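Local coordinates for protein esterase (Alcaligenes sp., PDB 1QLW) that probably hydrolyses carboxylic ester bonds, as a bacterial esterase of the alpha/beta hydrolase fold that assembles from two identical subunits, at residues A[11-19]-A[52-60]; A[104-114]-A[175-186]. One frame throughout, in Å; residues are numbered along the deposited sequence.

Contact 1. Residues A[11-19]-A[52-60]. With SO4 (sulfate ion), chain C.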
# COMPACT_ATOMS: atom_id res chain seq x y z
N GLY A 11 17.31 -16.10 -11.33
CA GLY A 11 17.84 -14.95 -12.04
C GLY A 11 16.98 -13.70 -12.02
O GLY A 11 15.95 -13.62 -11.37
N PRO A 12 17.45 -12.71 -12.77
CA PRO A 12 16.80 -11.41 -12.79
C PRO A 12 15.50 -11.39 -13.56
O PRO A 12 15.12 -12.35 -14.23
CB PRO A 12 17.84 -10.49 -13.43
CG PRO A 12 18.64 -11.39 -14.29
CD PRO A 12 18.70 -12.71 -13.56
N LEU A 13 14.74 -10.32 -13.39
CA LEU A 13 13.51 -10.09 -14.14
C LEU A 13 13.64 -8.77 -14.88
O LEU A 13 14.06 -7.77 -14.31
CB LEU A 13 12.29 -10.06 -13.22
CG LEU A 13 10.96 -9.69 -13.88
CD1 LEU A 13 10.56 -10.64 -15.00
CD2 LEU A 13 9.86 -9.63 -12.83
N THR A 14 13.27 -8.77 -16.15
CA THR A 14 13.29 -7.57 -16.96
C THR A 14 11.87 -7.11 -17.19
O THR A 14 11.00 -7.89 -17.60
CB THR A 14 14.04 -7.76 -18.28
OG1 THR A 14 15.40 -8.08 -17.99
CG2 THR A 14 14.02 -6.49 -19.12
N LEU A 15 11.64 -5.83 -16.92
CA LEU A 15 10.34 -5.27 -17.17
C LEU A 15 10.39 -4.20 -18.24
O LEU A 15 11.29 -3.35 -18.30
CB LEU A 15 9.77 -4.66 -15.90
CG LEU A 15 9.52 -5.61 -14.73
CD1 LEU A 15 8.91 -4.85 -13.56
CD2 LEU A 15 8.59 -6.75 -15.12
N SER A 16 9.38 -4.26 -19.10
CA SER A 16 9.21 -3.24 -20.13
C SER A 16 8.75 -1.97 -19.43
O SER A 16 9.14 -0.88 -19.86
CB SER A 16 8.16 -3.71 -21.12
OG SER A 16 7.81 -2.68 -22.01
N GLY A 17 7.95 -2.06 -18.37
CA GLY A 17 7.52 -0.87 -17.66
C GLY A 17 6.91 -1.25 -16.32
O GLY A 17 6.65 -2.41 -16.03
N GLN A 18 6.70 -0.22 -15.52
CA GLN A 18 6.10 -0.37 -14.21
C GLN A 18 5.54 1.00 -13.81
O GLN A 18 5.99 2.03 -14.31
CB GLN A 18 7.04 -0.86 -13.11
CG GLN A 18 8.06 0.08 -12.52
CD GLN A 18 8.92 -0.44 -11.40
OE1 GLN A 18 9.57 0.32 -10.64
NE2 GLN A 18 8.95 -1.76 -11.26
N GLY A 19 4.60 0.98 -12.89
CA GLY A 19 4.05 2.24 -12.43
C GLY A 19 2.87 2.00 -11.50
O GLY A 19 2.52 0.87 -11.14
N VAL A 52 -3.68 1.11 -7.85
CA VAL A 52 -3.27 0.08 -8.79
C VAL A 52 -1.76 0.18 -9.03
O VAL A 52 -1.28 1.23 -9.46
CB VAL A 52 -3.99 0.21 -10.15
CG1 VAL A 52 -3.63 -0.97 -11.05
CG2 VAL A 52 -5.50 0.33 -9.97
N ARG A 53 -1.04 -0.91 -8.81
CA ARG A 53 0.39 -1.00 -9.13
C ARG A 53 0.52 -1.97 -10.29
O ARG A 53 0.01 -3.09 -10.22
CB ARG A 53 1.18 -1.52 -7.93
CG ARG A 53 2.66 -1.73 -8.22
CD ARG A 53 3.37 -0.45 -8.44
NE ARG A 53 4.82 -0.63 -8.35
CZ ARG A 53 5.70 0.32 -8.63
NH1 ARG A 53 5.20 1.48 -9.02
NH2 ARG A 53 7.01 0.12 -8.51
N TYR A 54 1.17 -1.57 -11.38
CA TYR A 54 1.32 -2.41 -12.56
C TYR A 54 2.80 -2.69 -12.84
O TYR A 54 3.70 -1.87 -12.61
CB TYR A 54 0.63 -1.79 -13.78
CG TYR A 54 1.26 -0.54 -14.36
CD1 TYR A 54 2.24 -0.63 -15.34
CD2 TYR A 54 0.86 0.73 -13.96
CE1 TYR A 54 2.82 0.50 -15.88
CE2 TYR A 54 1.44 1.86 -14.52
CZ TYR A 54 2.43 1.76 -15.47
OH TYR A 54 3.00 2.90 -15.97
N GLN A 55 3.03 -3.89 -13.37
CA GLN A 55 4.34 -4.31 -13.85
C GLN A 55 4.10 -5.03 -15.17
O GLN A 55 3.21 -5.87 -15.27
CB GLN A 55 5.07 -5.15 -12.82
CG GLN A 55 5.51 -4.31 -11.63
CD GLN A 55 6.46 -4.89 -10.65
OE1 GLN A 55 7.62 -4.50 -10.51
NE2 GLN A 55 5.94 -5.86 -9.92
N ILE A 56 4.92 -4.69 -16.17
CA ILE A 56 4.71 -5.17 -17.54
C ILE A 56 5.99 -5.86 -18.00
O ILE A 56 7.04 -5.21 -18.10
CB ILE A 56 4.43 -3.98 -18.48
CG1 ILE A 56 3.24 -3.16 -18.01
CG2 ILE A 56 4.26 -4.47 -19.91
CD1 ILE A 56 2.66 -2.08 -18.83
N PRO A 57 5.94 -7.16 -18.23
CA PRO A 57 7.11 -7.89 -18.71
C PRO A 57 7.37 -7.53 -20.16
O PRO A 57 6.51 -6.95 -20.84
CB PRO A 57 6.74 -9.36 -18.51
CG PRO A 57 5.26 -9.37 -18.71
CD PRO A 57 4.77 -8.06 -18.13
N GLN A 58 8.53 -7.94 -20.67
CA GLN A 58 8.78 -7.75 -22.09
C GLN A 58 7.84 -8.63 -22.90
O GLN A 58 7.53 -9.75 -22.51
CB GLN A 58 10.24 -8.14 -22.40
CG GLN A 58 11.22 -7.27 -21.62
CD GLN A 58 12.62 -7.43 -22.17
OE1 GLN A 58 13.19 -8.51 -22.08
NE2 GLN A 58 13.14 -6.35 -22.71
N ARG A 59 7.37 -8.14 -24.05
CA ARG A 59 6.52 -8.90 -24.95
C ARG A 59 5.36 -9.53 -24.19
O ARG A 59 5.06 -10.72 -24.31
CB ARG A 59 7.34 -10.00 -25.65
CG ARG A 59 8.56 -9.37 -26.34
CD ARG A 59 9.14 -10.35 -27.29
NE ARG A 59 9.55 -11.51 -26.65
CZ ARG A 59 10.65 -11.38 -26.14
NH1 ARG A 59 11.35 -10.71 -25.28
NH2 ARG A 59 10.71 -12.65 -26.83
N ALA A 60 4.67 -8.71 -23.40
CA ALA A 60 3.65 -9.24 -22.53
C ALA A 60 2.53 -9.92 -23.28
O ALA A 60 2.18 -9.54 -24.40
CB ALA A 60 3.04 -8.15 -21.64
S SO4 C . 7.85 -4.61 -25.21
O1 SO4 C . 8.85 -5.34 -24.34
O2 SO4 C . 7.15 -5.77 -25.90
O3 SO4 C . 8.46 -3.70 -26.19
O4 SO4 C . 6.85 -3.97 -24.30
O HOH W 1 10.10 -9.89 -19.13
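Gly17 to Gly19 run antiparallel to strand 52-57, with Gly17-Ile56 and Gly19-Tyr54 as hydrogen-bonded pairs and Gln18-Gln55 as the non-hydrogen-bonded pair between them. The bond from Tyr54 N to Gly19 O is 2.8 Å. A classic beta bulge lies at the corner: Ser16 and Gly17 both face Ile56, and Ile56 O accepts from both backbone nitrogens. Ser16 N is 2.7 Å from Ile56 O; Gly17 N makes the longer bond, on a lone pair of that oxygen. Before the bulge, strand 13-15 runs at 104° to strand 52-57, and the chain turns the corner at Ser16.

The Tyr54 ring lies against the backbone of Gly19. Its CG sits between backbone N and carbonyl carbon (chi1 69°), which turns the ring back over the neighbouring strand. Gly19 CA is 3.7 Å from the ring centroid, a CH-pi contact over the face. On the other face of the sheet, Gln18 and Gln55 lie side by side and point the same way. Gln18 NE2 donates to Gln55 OE1 of the second subunit, and Gln55 OE1 accepts from Gln18 NE2 of that subunit. Arg53 CD lies 3.1 Å from Gly19 O, and Gly19 N sits over one face of the guanidinium. Arg53 NH1 bonds to Ser20 OG, and NH2 forms a salt bridge with Asp89 of the second subunit. Leu15 CD1 packs against Gln55 OE1 at 3.3 Å. Thr14 CG2 meets the amide carbon of Gln58, and a water joins Thr14 O to Gln58 N. A sulfate, probably from the crystallisation liquor, is held by Ser16 OG and Arg59 N.

Gln55 also rests on helix 88-94. Strand 99-103 pairs with strand 43-57, and residues 13-15 extend the sheet into the second subunit through an antiparallel ladder.

Contact 2. Residues A[104-114]-A[175-186]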
# COMPACT_ATOMS: atom_id res chain seq x y z
N GLN A 104 -8.01 -2.66 -2.51
CA GLN A 104 -9.43 -2.37 -2.59
C GLN A 104 -9.73 -0.94 -2.13
O GLN A 104 -9.01 -0.39 -1.29
CB GLN A 104 -10.23 -3.27 -1.66
CG GLN A 104 -10.49 -4.69 -2.15
CD GLN A 104 -11.47 -5.41 -1.25
OE1 GLN A 104 -12.47 -4.82 -0.81
NE2 GLN A 104 -11.20 -6.67 -0.94
N SER A 105 -10.81 -0.39 -2.65
CA SER A 105 -11.31 0.87 -2.10
C SER A 105 -11.39 0.74 -0.58
O SER A 105 -11.83 -0.28 -0.04
CB SER A 105 -12.70 1.13 -2.67
OG SER A 105 -12.67 1.31 -4.06
N GLY A 106 -10.94 1.78 0.12
CA GLY A 106 -11.00 1.80 1.57
C GLY A 106 -10.08 0.84 2.27
O GLY A 106 -10.35 0.49 3.42
N ARG A 107 -9.00 0.43 1.62
CA ARG A 107 -8.03 -0.50 2.18
C ARG A 107 -6.64 -0.06 1.72
O ARG A 107 -6.46 0.40 0.61
CB ARG A 107 -8.29 -1.94 1.70
CG ARG A 107 -7.59 -3.03 2.48
CD ARG A 107 -8.28 -3.46 3.77
NE ARG A 107 -9.66 -3.86 3.52
CZ ARG A 107 -10.03 -4.99 2.93
NH1 ARG A 107 -9.11 -5.91 2.66
NH2 ARG A 107 -11.30 -5.16 2.59
N GLY A 108 -5.62 -0.30 2.55
CA GLY A 108 -4.25 -0.08 2.08
C GLY A 108 -4.06 1.35 1.63
O GLY A 108 -4.37 2.31 2.36
N ARG A 109 -3.49 1.50 0.44
CA ARG A 109 -3.20 2.82 -0.12
C ARG A 109 -4.40 3.55 -0.70
O ARG A 109 -4.23 4.67 -1.20
CB ARG A 109 -2.06 2.67 -1.11
CG ARG A 109 -0.77 2.24 -0.45
CD ARG A 109 0.34 2.01 -1.44
NE ARG A 109 1.61 1.83 -0.71
CZ ARG A 109 2.79 1.78 -1.31
NH1 ARG A 109 2.88 1.70 -2.63
NH2 ARG A 109 3.89 1.87 -0.58
N SER A 110 -5.58 2.95 -0.65
CA SER A 110 -6.84 3.50 -1.15
C SER A 110 -7.61 4.17 -0.02
O SER A 110 -8.01 3.52 0.95
CB SER A 110 -7.67 2.38 -1.74
OG SER A 110 -6.98 1.71 -2.76
N ALA A 111 -7.83 5.49 -0.12
CA ALA A 111 -8.31 6.28 1.00
C ALA A 111 -9.68 5.89 1.53
O ALA A 111 -10.63 5.66 0.78
CB ALA A 111 -8.41 7.74 0.57
N THR A 112 -9.78 5.93 2.84
CA THR A 112 -11.01 5.95 3.60
C THR A 112 -11.41 7.40 3.90
O THR A 112 -10.64 8.31 3.66
CB THR A 112 -10.87 5.19 4.93
OG1 THR A 112 -9.79 5.79 5.68
CG2 THR A 112 -10.60 3.71 4.69
N ASP A 113 -12.61 7.60 4.43
CA ASP A 113 -13.07 8.89 4.93
C ASP A 113 -13.12 8.77 6.46
O ASP A 113 -13.86 7.90 6.97
CB ASP A 113 -14.46 9.25 4.42
CG ASP A 113 -14.98 10.63 4.80
OD1 ASP A 113 -14.25 11.40 5.46
OD2 ASP A 113 -16.13 10.96 4.43
N ILE A 114 -12.38 9.60 7.16
CA ILE A 114 -12.36 9.57 8.61
C ILE A 114 -13.30 10.59 9.24
O ILE A 114 -13.36 10.74 10.47
CB ILE A 114 -10.93 9.71 9.17
CG1 ILE A 114 -10.15 10.90 8.64
CG2 ILE A 114 -10.18 8.39 8.89
CD1 ILE A 114 -10.71 12.26 8.98
N ASP A 175 -10.33 -3.83 8.35
CA ASP A 175 -11.19 -3.92 7.17
C ASP A 175 -12.39 -3.01 7.33
O ASP A 175 -13.12 -3.11 8.32
CB ASP A 175 -11.58 -5.38 6.99
CG ASP A 175 -12.09 -5.69 5.62
OD1 ASP A 175 -12.82 -4.86 5.06
OD2 ASP A 175 -11.76 -6.79 5.11
N TRP A 176 -12.58 -2.12 6.35
CA TRP A 176 -13.66 -1.15 6.33
C TRP A 176 -14.81 -1.60 5.44
O TRP A 176 -15.73 -0.77 5.21
CB TRP A 176 -13.09 0.19 5.86
CG TRP A 176 -12.20 0.87 6.85
CD1 TRP A 176 -11.05 0.41 7.43
CD2 TRP A 176 -12.39 2.20 7.36
NE1 TRP A 176 -10.55 1.35 8.29
CE2 TRP A 176 -11.36 2.45 8.27
CE3 TRP A 176 -13.37 3.18 7.14
CZ2 TRP A 176 -11.25 3.67 8.95
CZ3 TRP A 176 -13.26 4.39 7.82
CH2 TRP A 176 -12.22 4.59 8.70
N LEU A 177 -14.89 -2.85 5.03
CA LEU A 177 -15.94 -3.31 4.13
C LEU A 177 -17.34 -2.90 4.58
O LEU A 177 -18.17 -2.43 3.79
CB LEU A 177 -15.91 -4.85 4.04
CG LEU A 177 -16.84 -5.44 2.98
CD1 LEU A 177 -16.19 -5.43 1.62
CD2 LEU A 177 -17.28 -6.85 3.37
N GLY A 178 -17.61 -3.09 5.87
CA GLY A 178 -18.93 -2.89 6.42
C GLY A 178 -19.38 -1.46 6.49
O GLY A 178 -20.56 -1.20 6.74
N SER A 179 -18.46 -0.52 6.27
CA SER A 179 -18.74 0.89 6.29
C SER A 179 -18.84 1.49 4.89
O SER A 179 -18.96 2.70 4.76
CB SER A 179 -17.66 1.59 7.13
OG SER A 179 -16.53 1.72 6.30
N MET A 180 -18.85 0.69 3.85
CA MET A 180 -18.99 1.12 2.46
C MET A 180 -20.23 0.44 1.91
O MET A 180 -20.74 -0.54 2.49
CB MET A 180 -17.75 0.75 1.60
CG MET A 180 -16.66 1.84 1.48
SD MET A 180 -15.03 1.32 0.76
CE MET A 180 -14.81 0.31 2.02
N PRO A 181 -20.74 0.90 0.77
CA PRO A 181 -21.90 0.30 0.14
C PRO A 181 -21.59 -1.11 -0.35
O PRO A 181 -20.44 -1.54 -0.46
CB PRO A 181 -22.24 1.24 -1.01
CG PRO A 181 -21.59 2.55 -0.66
CD PRO A 181 -20.29 2.11 0.02
N THR A 182 -22.66 -1.80 -0.74
CA THR A 182 -22.59 -3.08 -1.43
C THR A 182 -23.41 -2.95 -2.71
O THR A 182 -24.58 -2.53 -2.62
CB THR A 182 -23.17 -4.23 -0.59
OG1 THR A 182 -22.43 -4.34 0.64
CG2 THR A 182 -23.09 -5.57 -1.30
N PRO A 183 -22.87 -3.29 -3.86
CA PRO A 183 -21.52 -3.78 -4.07
C PRO A 183 -20.45 -2.79 -3.65
O PRO A 183 -20.61 -1.56 -3.69
CB PRO A 183 -21.46 -3.96 -5.61
CG PRO A 183 -22.87 -4.30 -5.96
CD PRO A 183 -23.68 -3.38 -5.10
N ASN A 184 -19.34 -3.33 -3.18
CA ASN A 184 -18.24 -2.49 -2.72
C ASN A 184 -17.79 -1.61 -3.86
O ASN A 184 -17.81 -2.02 -5.02
CB ASN A 184 -17.12 -3.43 -2.26
CG ASN A 184 -15.97 -2.69 -1.62
OD1 ASN A 184 -15.99 -2.44 -0.39
ND2 ASN A 184 -15.02 -2.32 -2.41
N PRO A 185 -17.31 -0.40 -3.59
CA PRO A 185 -16.81 0.50 -4.63
C PRO A 185 -15.72 -0.08 -5.51
O PRO A 185 -15.54 0.33 -6.67
CB PRO A 185 -16.35 1.74 -3.87
CG PRO A 185 -17.25 1.77 -2.67
CD PRO A 185 -17.36 0.31 -2.29
N THR A 186 -14.98 -1.09 -5.02
CA THR A 186 -14.00 -1.77 -5.84
C THR A 186 -14.63 -2.31 -7.12
O THR A 186 -13.98 -2.36 -8.16
CB THR A 186 -13.33 -2.90 -5.05
OG1 THR A 186 -12.72 -2.38 -3.85
CG2 THR A 186 -12.27 -3.61 -5.85
O HOH W 2 -11.79 -1.96 3.45
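Arg107 and Asp175 form the salt bridge of this contact, with NH2 of Arg107 2.9 Å from OD1 of Asp175. The two flat groups are not coplanar: their planes stand 47° apart, and OD2 of Asp175 lies above one guanidinium face, toward its rim. The arginine chain bends at chi2 and chi3 (82° and 55°), which folds the guanidinium back to the carboxylate. Its NH1 is bonded to Gly70 O and Leu73 O, and NH2 also to Gln207 OE1, so several partners fix its rotation. Asp175 OD1 accepts from Leu177 N as well, closing an Asx turn.

Two further polar links cross. Ser105 N donates to Thr186 OG1 at 3.0 Å, tying the loop to the first turn of helix 185-197. A water accepts from Arg107 NE, in the guanidinium plane, and from Trp176 N.

Segment 104-114 is the loop that follows strand 99-103 of the alpha/beta hydrolase sheet and leads to helix 115-121. It opens with a type II turn, Gln104 to Arg107, and continues into a type II' turn, Arg107 to Ser110. Gly106 has positive phi, and its CA is 4.1 Å from Met180 CE.

The apolar part centres on Trp176. Thr112 CG2 sits over one indole face, 3.8 Å from the centroid of the six-membered ring, a CH-pi contact. Thr112 OG1 takes the position between backbone N and carbonyl carbon, which puts CG2 over the indole. Ile114 CG2 reaches Trp176 CH2 at 4.3 Å. The Met180 thioether lies against the peptide after Ser105, with SD 3.7 Å from Ser105 O. Pro185 CB packs on Ser105 CB at 3.9 Å, while Ser105 OG is bonded to Asp48 O.

In the fold
Strand 43-57 connects the two contacts. Its residues 52-57 pair with 17-19; earlier in it, Pro185 touches Asp48 and Thr186 touches Met50. Strand 99-103, which bonds to the same strand, runs directly into loop 104-114. The centres are 28 Å apart, the nearest atoms about 6 Å. Gln104 and Arg107 both bond to Gln207, just after strand 200-205, where an alpha/beta hydrolase usually carries its nucleophile elbow. Contact 2 therefore probably lies beside the active site. Contact 1, which holds the sulfate, is more remote, at the dimer interface. Both touch the second subunit: contact 1 by a beta ladder, contact 2 through salt bridges of Arg109 with Asp103 and Glu79 of that subunit.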